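Local coordinates for protein Lpg2148(MvcA) (Legionella pneumophila subsp. pneumophila str. Philadelphia 1, PDB 6K11) that probably acts as a deamidase-related deubiquitinase with which Legionella pneumophila regulates the host ubiquitin-conjugating enzyme UBE2N, at residues A[7-10]-A[11-15]; A[17-20]-A[21-24]; A[259-262]-A[263-267]; A[306-309]-A[310-313]. One frame throughout, in Å; residues are numbered along the deposited sequence.

Contact 1. Residues A[7-10]-A[11-15]; sequences MVHK and KLKSM
The ammonium group of Lys13, whose CD lies 4.3 Å from NE2 of His9 one helical turn earlier, is gripped by three carboxylates: NZ makes salt bridges to Asp268, Asp270 and Glu271. The chain of Lys13 gets there by full extension, its CG opposite the backbone N (chi1 170°) and its later torsions all close to 180°. CD meets the imidazole obliquely, so the two residues share methylene packing. Their nitrogens, His9 NE2 and Lys13 NZ, are not in contact at 5.2 Å, and His9 uses ND1 instead, bonded to the hydroxyl of Tyr252.

Beneath the side chains runs an unbroken set of backbone bonds. Lys11 N to Met7 O, Leu12 N to Val8 O, Lys13 N to His9 O and Ser14 N to Lys10 O all fall between 2.9 and 3.0 Å. Each later residue also rests its CB against the same carbonyl, as Leu12 CB does on Val8 O at 3.3 Å.

Burial differs round the helix. Val8 and Leu12 are enclosed, facing Leu82 and Leu81 of helix 71-83, whereas Lys10 and Ser14 are exposed, the former with a fully extended chain. The polar His9 and Lys13 are buried too, but with the polar partners named. Four successive bonds from residue i+4 to residue i, with apolar Val8 and Leu12 enclosed and polar Lys10 and Ser14 exposed, are the pattern of a regular amphipathic alpha-helix, here helix 4-19.

Contact 2. Residues A[17-20]-A[21-24]; sequences QSYG and VMMT
The phenol ring of Tyr19 has CB of Ser18 over the centre of one face, 3.8 Å above the plane, while SD of Met22 approaches obliquely, 4.4 Å from CD1 of Tyr19. The thioether belongs to a side chain that starts close by, since CB of Tyr19 and CB of Met22 are 4.2 Å apart. SD of Met23 also comes to 4.3 Å from Tyr19 CB, so the aromatic residue meets two sulfurs, one near its ring and one at its stem.

Both methionines lean over backbone carbonyls. CG of Met23 lies 3.3 Å from Gly20 O; chi1, with CG opposite the carbonyl carbon, and the bend at chi2 (-69°) together place SD near Tyr19. The backbone shows how the helix ends. Gly20 is the first residue to leave helical angles and has a positive phi, 45°, a value glycine takes readily. Around it the bonds become i+3 to i: Met22 N donates to Tyr19 O at 3.0 Å, and Met23 N donates to Gly20 O at 3.1 Å. The second bond is nearly straight at N-H (168°), yet its donor stands above the carbonyl plane.

This change from alpha-helix to 3-10 turn carries the chain away from helix 4-19. Tyr19, Met22 and Met23 all pack on Ile350 of helix 336-351, Met22 also touches Val362 of helix 358-381, and Met23 reaches Leu81 of helix 71-83.

Contact 3. Residues A[259-262]-A[263-267]; sequences HTLQ and DWFVS
Leu261 and Phe265 form the tight part of this contact: the two side chains run side by side in the same direction. With CG of Leu261 turned opposite its backbone N, CD1 comes to 3.6 Å from CE2 of Phe265. His259 and Trp264, both also buried, add an aromatic pair whose planes are nearly parallel (22°) but slid apart; with 5.5 Å between the centroids of the imidazole and the six-membered ring, they barely overlap. NE2 of His259 touches CE3 of Trp264 at 3.5 Å and is also hydrogen-bonded to NE2 of Gln253, while Trp264 NE1 is hydrogen-bonded to Pro251 O.

On the more open side lies the start of the helix, where Thr260 and Asp263 are only partly buried. They form a capping box: Asp263 N donates to Thr260 OG1 at 3.2 Å (173°), and Thr260 N donates to Asp263 OD2 at 3.0 Å (172°), meeting that oxygen from above the carboxylate plane. Each side chain thus accepts the other's backbone NH. The side chains of Gln262 and exposed Val266 meet more loosely, CG to CG2 at 4.1 Å, although CG2 of Val266 sits 3.1 Å from Gln262 O, which also accepts from Val266 N at 2.8 Å.

The short helix 261-266 packs against two helices: Leu261 and Phe265 rest on Ser16 of helix 4-19, while Trp264 packs on Lys269, Asp270 and Leu273 of helix 269-274.

Contact 4. Residues A[306-309]-A[310-313]; sequences SKRG and REAF
Glu311 folds its carboxylate back across the turn toward Gly309 and Arg308. With CG opposite its own carbonyl carbon and a bend at chi2 (84°), it places OE1 2.9 Å from Gly309 N, a weak hydrogen bond with a poor angle. Its other oxygen, OE2, lies close to CA of Arg308. The guanidinium of Arg308, turned 85° from the carboxylate plane, does not pair with it: Arg308 NE and Glu311 OE2 are 5.5 Å apart. Arg308 NH1 bonds instead to Ser267 O, while OE2 forms a salt bridge with Lys269.

Lys307 to Arg310 make a type II beta turn, with Gly309 at its third position, where the positive phi suits glycine. The turn is closed by Arg310 N donating to Lys307 O at 2.9 Å. That carbonyl also accepts from Ser306 OG at 2.9 Å, and the two donors arrive from opposite faces of its plane, the hydroxyl from well above it. Ser306 OG is in turn pressed against the stem of Glu311, 3.2 Å from its CG.

On the exposed side Arg310 and Phe313 lie against each other. CD2 of Phe313 stands 3.8 Å above one face of the Arg310 guanidinium, offset toward the rim, while CD of Arg310 sits at the edge of the phenyl ring, in its plane. A water over one face of that ring, also offset toward the rim, donates to Gly309 O at 2.9 Å and accepts from Ala312 N at 3.0 Å.

Contacts 1 and 2 occupy successive parts of helix 4-19 and its exit, and touch where CE of Met15 packs on SD of Met23. Contact 3 bridges to both: Phe265 lies on Lys13 of contact 1, while Gln17 exchanges two probable hydrogen bonds with Gln262 and Phe265. These three are partly buried and combine backbone bonds with apolar or aromatic packing. Contact 4 is a surface turn, with its centre about 23 Å from that of contact 2, and relies more on hydroxyl, carboxylate and water. It joins the group only through contact 3, where Ser267 O meets Arg308 NH1 and Trp264 abuts Ser306.

Contact 1. Residues A[7-10]-A[11-15]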
# COMPACT_ATOMS: atom_id res chain seq x y z
N MET A 7 7.38 -26.04 -6.57
CA MET A 7 7.03 -26.51 -5.23
C MET A 7 6.93 -25.34 -4.25
O MET A 7 6.11 -25.37 -3.32
CB MET A 7 8.06 -27.53 -4.74
CG MET A 7 7.99 -28.90 -5.42
SD MET A 7 6.46 -29.82 -5.10
CE MET A 7 5.47 -29.42 -6.50
N VAL A 8 7.77 -24.32 -4.43
CA VAL A 8 7.68 -23.10 -3.62
C VAL A 8 6.30 -22.48 -3.75
O VAL A 8 5.68 -22.10 -2.76
CB VAL A 8 8.78 -22.10 -4.05
CG1 VAL A 8 8.55 -20.72 -3.40
CG2 VAL A 8 10.17 -22.64 -3.71
N HIS A 9 5.80 -22.35 -4.99
CA HIS A 9 4.47 -21.76 -5.17
C HIS A 9 3.39 -22.64 -4.54
O HIS A 9 2.48 -22.14 -3.86
CB HIS A 9 4.17 -21.54 -6.65
CG HIS A 9 2.72 -21.33 -6.95
ND1 HIS A 9 2.07 -20.13 -6.69
CD2 HIS A 9 1.77 -22.17 -7.43
CE1 HIS A 9 0.79 -20.25 -7.02
NE2 HIS A 9 0.59 -21.47 -7.48
N LYS A 10 3.45 -23.96 -4.78
CA LYS A 10 2.42 -24.85 -4.27
C LYS A 10 2.36 -24.79 -2.75
O LYS A 10 1.28 -24.78 -2.15
CB LYS A 10 2.69 -26.27 -4.75
CG LYS A 10 1.79 -27.34 -4.18
CD LYS A 10 2.05 -28.66 -4.92
CE LYS A 10 1.07 -29.75 -4.53
NZ LYS A 10 1.53 -31.07 -5.08
N LYS A 11 3.52 -24.76 -2.10
CA LYS A 11 3.58 -24.81 -0.65
C LYS A 11 3.19 -23.47 -0.04
O LYS A 11 2.46 -23.43 0.96
CB LYS A 11 4.98 -25.22 -0.20
CG LYS A 11 5.32 -24.99 1.26
CD LYS A 11 6.48 -25.92 1.68
CE LYS A 11 6.59 -26.02 3.21
NZ LYS A 11 6.82 -27.39 3.71
N LEU A 12 3.67 -22.36 -0.62
CA LEU A 12 3.27 -21.05 -0.13
C LEU A 12 1.75 -20.89 -0.22
O LEU A 12 1.10 -20.43 0.74
CB LEU A 12 4.00 -19.96 -0.91
CG LEU A 12 3.44 -18.54 -0.69
CD1 LEU A 12 3.76 -18.05 0.71
CD2 LEU A 12 3.93 -17.53 -1.74
N LYS A 13 1.17 -21.30 -1.35
CA LYS A 13 -0.27 -21.17 -1.52
C LYS A 13 -1.02 -22.07 -0.55
O LYS A 13 -1.97 -21.63 0.12
CB LYS A 13 -0.67 -21.47 -2.97
CG LYS A 13 -2.18 -21.60 -3.16
CD LYS A 13 -2.57 -21.52 -4.63
CE LYS A 13 -4.08 -21.56 -4.79
NZ LYS A 13 -4.49 -21.33 -6.19
N SER A 14 -0.61 -23.34 -0.44
CA SER A 14 -1.32 -24.26 0.44
C SER A 14 -1.25 -23.81 1.90
O SER A 14 -2.26 -23.84 2.62
CB SER A 14 -0.75 -25.68 0.27
OG SER A 14 -1.42 -26.58 1.12
N MET A 15 -0.08 -23.34 2.33
CA MET A 15 0.11 -22.92 3.72
C MET A 15 -0.66 -21.64 4.04
O MET A 15 -1.25 -21.51 5.12
CB MET A 15 1.60 -22.71 4.01
CG MET A 15 2.46 -24.01 4.16
SD MET A 15 4.20 -23.65 4.56
CE MET A 15 4.00 -22.79 6.12

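Contact 2. Residues A[17-20]-A[21-24]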
# COMPACT_ATOMS: atom_id res chain seq x y z
N GLN A 17 -3.42 -20.58 2.49
CA GLN A 17 -4.83 -20.97 2.53
C GLN A 17 -5.22 -21.51 3.90
O GLN A 17 -6.32 -21.22 4.40
CB GLN A 17 -5.15 -22.03 1.47
CG GLN A 17 -5.17 -21.56 0.03
CD GLN A 17 -5.32 -22.72 -0.93
OE1 GLN A 17 -4.98 -23.86 -0.61
NE2 GLN A 17 -5.82 -22.44 -2.12
N SER A 18 -4.36 -22.34 4.50
CA SER A 18 -4.71 -23.02 5.74
C SER A 18 -4.48 -22.14 6.97
O SER A 18 -5.27 -22.20 7.91
CB SER A 18 -3.92 -24.33 5.86
OG SER A 18 -4.43 -25.31 4.95
N TYR A 19 -3.42 -21.31 6.99
CA TYR A 19 -2.93 -20.77 8.25
C TYR A 19 -2.99 -19.26 8.40
O TYR A 19 -2.69 -18.77 9.50
CB TYR A 19 -1.49 -21.23 8.50
CG TYR A 19 -1.34 -22.73 8.53
CD1 TYR A 19 -2.07 -23.50 9.43
CD2 TYR A 19 -0.46 -23.38 7.67
CE1 TYR A 19 -1.94 -24.89 9.46
CE2 TYR A 19 -0.32 -24.75 7.68
CZ TYR A 19 -1.05 -25.50 8.58
OH TYR A 19 -0.87 -26.87 8.59
N GLY A 20 -3.35 -18.51 7.35
CA GLY A 20 -3.53 -17.07 7.43
C GLY A 20 -2.46 -16.27 8.17
O GLY A 20 -1.29 -16.24 7.77
N VAL A 21 -2.88 -15.63 9.27
CA VAL A 21 -2.00 -14.73 10.01
C VAL A 21 -0.77 -15.44 10.57
O VAL A 21 0.26 -14.79 10.82
CB VAL A 21 -2.80 -14.02 11.14
CG1 VAL A 21 -3.25 -15.03 12.20
CG2 VAL A 21 -2.00 -12.88 11.76
N MET A 22 -0.84 -16.75 10.79
CA MET A 22 0.30 -17.47 11.36
C MET A 22 1.52 -17.44 10.43
O MET A 22 2.64 -17.68 10.89
CB MET A 22 -0.07 -18.93 11.66
CG MET A 22 -1.19 -19.14 12.67
SD MET A 22 -1.62 -20.85 12.97
CE MET A 22 -0.34 -21.33 14.20
N MET A 23 1.33 -17.14 9.14
CA MET A 23 2.43 -17.19 8.19
C MET A 23 3.52 -16.15 8.45
O MET A 23 4.63 -16.30 7.93
CB MET A 23 1.90 -17.05 6.76
CG MET A 23 0.95 -18.18 6.37
SD MET A 23 1.89 -19.73 6.23
CE MET A 23 2.92 -19.21 4.85
N THR A 24 3.24 -15.09 9.23
CA THR A 24 4.28 -14.13 9.60
C THR A 24 5.38 -14.76 10.45
O THR A 24 6.51 -14.25 10.47
CB THR A 24 3.70 -12.96 10.39
OG1 THR A 24 3.27 -13.44 11.68
CG2 THR A 24 2.52 -12.34 9.66

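Contact 3. Residues A[259-262]-A[263-267]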
# COMPACT_ATOMS: atom_id res chain seq x y z
N HIS A 259 -9.58 -8.00 1.17
CA HIS A 259 -9.24 -9.41 1.30
C HIS A 259 -7.79 -9.54 1.76
O HIS A 259 -6.97 -8.65 1.51
CB HIS A 259 -9.44 -10.16 -0.03
CG HIS A 259 -8.61 -9.60 -1.14
ND1 HIS A 259 -9.06 -8.58 -1.95
CD2 HIS A 259 -7.35 -9.88 -1.56
CE1 HIS A 259 -8.13 -8.28 -2.84
NE2 HIS A 259 -7.08 -9.04 -2.61
N THR A 260 -7.50 -10.65 2.45
CA THR A 260 -6.14 -10.98 2.85
C THR A 260 -5.47 -11.86 1.79
O THR A 260 -6.09 -12.33 0.85
CB THR A 260 -6.12 -11.72 4.19
OG1 THR A 260 -6.80 -12.97 4.02
CG2 THR A 260 -6.87 -10.90 5.27
N LEU A 261 -4.17 -12.10 1.99
CA LEU A 261 -3.46 -13.02 1.11
C LEU A 261 -4.07 -14.41 1.18
O LEU A 261 -4.20 -15.10 0.16
CB LEU A 261 -1.97 -13.03 1.47
CG LEU A 261 -1.06 -13.94 0.64
CD1 LEU A 261 -1.14 -13.56 -0.83
CD2 LEU A 261 0.38 -13.86 1.16
N GLN A 262 -4.48 -14.83 2.38
CA GLN A 262 -5.15 -16.12 2.53
C GLN A 262 -6.42 -16.18 1.69
O GLN A 262 -6.64 -17.16 0.95
CB GLN A 262 -5.46 -16.37 4.01
CG GLN A 262 -6.49 -17.47 4.23
CD GLN A 262 -6.75 -17.71 5.70
OE1 GLN A 262 -6.95 -16.77 6.48
NE2 GLN A 262 -6.72 -18.98 6.10
N ASP A 263 -7.27 -15.14 1.78
CA ASP A 263 -8.48 -15.04 0.96
C ASP A 263 -8.13 -15.15 -0.51
O ASP A 263 -8.81 -15.84 -1.28
CB ASP A 263 -9.21 -13.70 1.19
CG ASP A 263 -9.81 -13.54 2.59
OD1 ASP A 263 -10.20 -14.54 3.24
OD2 ASP A 263 -9.90 -12.37 3.04
N TRP A 264 -7.09 -14.42 -0.93
CA TRP A 264 -6.67 -14.42 -2.32
C TRP A 264 -6.37 -15.83 -2.81
O TRP A 264 -6.90 -16.27 -3.84
CB TRP A 264 -5.43 -13.52 -2.45
CG TRP A 264 -4.86 -13.38 -3.83
CD1 TRP A 264 -3.78 -14.07 -4.36
CD2 TRP A 264 -5.30 -12.49 -4.85
NE1 TRP A 264 -3.54 -13.63 -5.65
CE2 TRP A 264 -4.46 -12.67 -5.97
CE3 TRP A 264 -6.35 -11.54 -4.92
CZ2 TRP A 264 -4.62 -11.93 -7.16
CZ3 TRP A 264 -6.50 -10.80 -6.09
CH2 TRP A 264 -5.63 -11.00 -7.20
N PHE A 265 -5.56 -16.57 -2.05
CA PHE A 265 -5.22 -17.94 -2.43
C PHE A 265 -6.43 -18.87 -2.34
O PHE A 265 -6.59 -19.76 -3.18
CB PHE A 265 -4.08 -18.45 -1.55
CG PHE A 265 -2.70 -17.99 -1.97
CD1 PHE A 265 -2.26 -18.13 -3.28
CD2 PHE A 265 -1.83 -17.45 -1.04
CE1 PHE A 265 -0.98 -17.72 -3.64
CE2 PHE A 265 -0.55 -17.06 -1.39
CZ PHE A 265 -0.12 -17.20 -2.69
N VAL A 266 -7.27 -18.71 -1.31
CA VAL A 266 -8.47 -19.56 -1.22
C VAL A 266 -9.36 -19.37 -2.45
O VAL A 266 -9.99 -20.32 -2.94
CB VAL A 266 -9.23 -19.28 0.10
CG1 VAL A 266 -10.59 -19.96 0.11
CG2 VAL A 266 -8.41 -19.73 1.33
N SER A 267 -9.41 -18.14 -2.99
CA SER A 267 -10.25 -17.87 -4.15
C SER A 267 -9.62 -18.30 -5.47
O SER A 267 -10.30 -18.24 -6.50
CB SER A 267 -10.57 -16.37 -4.24
OG SER A 267 -9.44 -15.64 -4.72

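Contact 4. Residues A[306-309]-A[310-313]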
# COMPACT_ATOMS: atom_id res chain seq x y z
N SER A 306 -9.20 -6.70 -7.48
CA SER A 306 -10.33 -6.85 -6.57
C SER A 306 -10.30 -8.23 -5.91
O SER A 306 -9.68 -9.17 -6.39
CB SER A 306 -11.67 -6.69 -7.33
OG SER A 306 -11.99 -7.90 -8.00
N LYS A 307 -11.01 -8.34 -4.80
CA LYS A 307 -11.40 -9.66 -4.30
C LYS A 307 -12.16 -10.42 -5.40
O LYS A 307 -12.98 -9.83 -6.11
CB LYS A 307 -12.28 -9.49 -3.06
CG LYS A 307 -12.67 -10.80 -2.38
CD LYS A 307 -13.59 -10.51 -1.20
CE LYS A 307 -13.89 -11.78 -0.37
NZ LYS A 307 -15.00 -11.50 0.60
N ARG A 308 -11.89 -11.72 -5.53
CA ARG A 308 -12.54 -12.47 -6.60
C ARG A 308 -14.06 -12.44 -6.43
O ARG A 308 -14.58 -12.62 -5.33
CB ARG A 308 -12.04 -13.92 -6.63
CG ARG A 308 -12.37 -14.59 -7.96
CD ARG A 308 -11.76 -15.97 -8.16
NE ARG A 308 -12.05 -16.41 -9.52
CZ ARG A 308 -11.85 -17.64 -10.00
NH1 ARG A 308 -11.34 -18.59 -9.22
NH2 ARG A 308 -12.19 -17.91 -11.27
N GLY A 309 -14.75 -12.16 -7.53
CA GLY A 309 -16.19 -11.98 -7.50
C GLY A 309 -16.67 -10.55 -7.29
O GLY A 309 -17.88 -10.29 -7.44
N ARG A 310 -15.78 -9.61 -6.93
CA ARG A 310 -16.17 -8.22 -6.73
C ARG A 310 -15.65 -7.30 -7.84
O ARG A 310 -15.66 -6.07 -7.67
CB ARG A 310 -15.70 -7.71 -5.37
CG ARG A 310 -16.02 -8.62 -4.19
CD ARG A 310 -17.40 -8.33 -3.65
NE ARG A 310 -17.44 -7.03 -3.00
CZ ARG A 310 -18.50 -6.54 -2.36
NH1 ARG A 310 -19.62 -7.24 -2.27
NH2 ARG A 310 -18.41 -5.34 -1.79
N GLU A 311 -15.24 -7.86 -8.97
CA GLU A 311 -14.63 -7.07 -10.03
C GLU A 311 -15.58 -5.98 -10.56
O GLU A 311 -15.13 -4.93 -11.01
CB GLU A 311 -14.19 -8.00 -11.17
CG GLU A 311 -12.93 -8.85 -10.88
CD GLU A 311 -13.23 -10.15 -10.10
OE1 GLU A 311 -14.42 -10.46 -9.86
OE2 GLU A 311 -12.27 -10.87 -9.75
N ALA A 312 -16.91 -6.21 -10.49
CA ALA A 312 -17.87 -5.23 -11.00
C ALA A 312 -18.10 -4.04 -10.07
O ALA A 312 -18.59 -3.00 -10.52
CB ALA A 312 -19.22 -5.91 -11.27
N PHE A 313 -17.79 -4.18 -8.77
CA PHE A 313 -18.03 -3.14 -7.78
C PHE A 313 -16.76 -2.46 -7.28
O PHE A 313 -16.85 -1.32 -6.81
CB PHE A 313 -18.75 -3.72 -6.55
CG PHE A 313 -19.62 -4.90 -6.86
CD1 PHE A 313 -20.69 -4.77 -7.74
CD2 PHE A 313 -19.38 -6.14 -6.28
CE1 PHE A 313 -21.51 -5.85 -8.04
CE2 PHE A 313 -20.18 -7.23 -6.58
CZ PHE A 313 -21.26 -7.08 -7.46
O HOH W 1 -18.45 -8.65 -9.77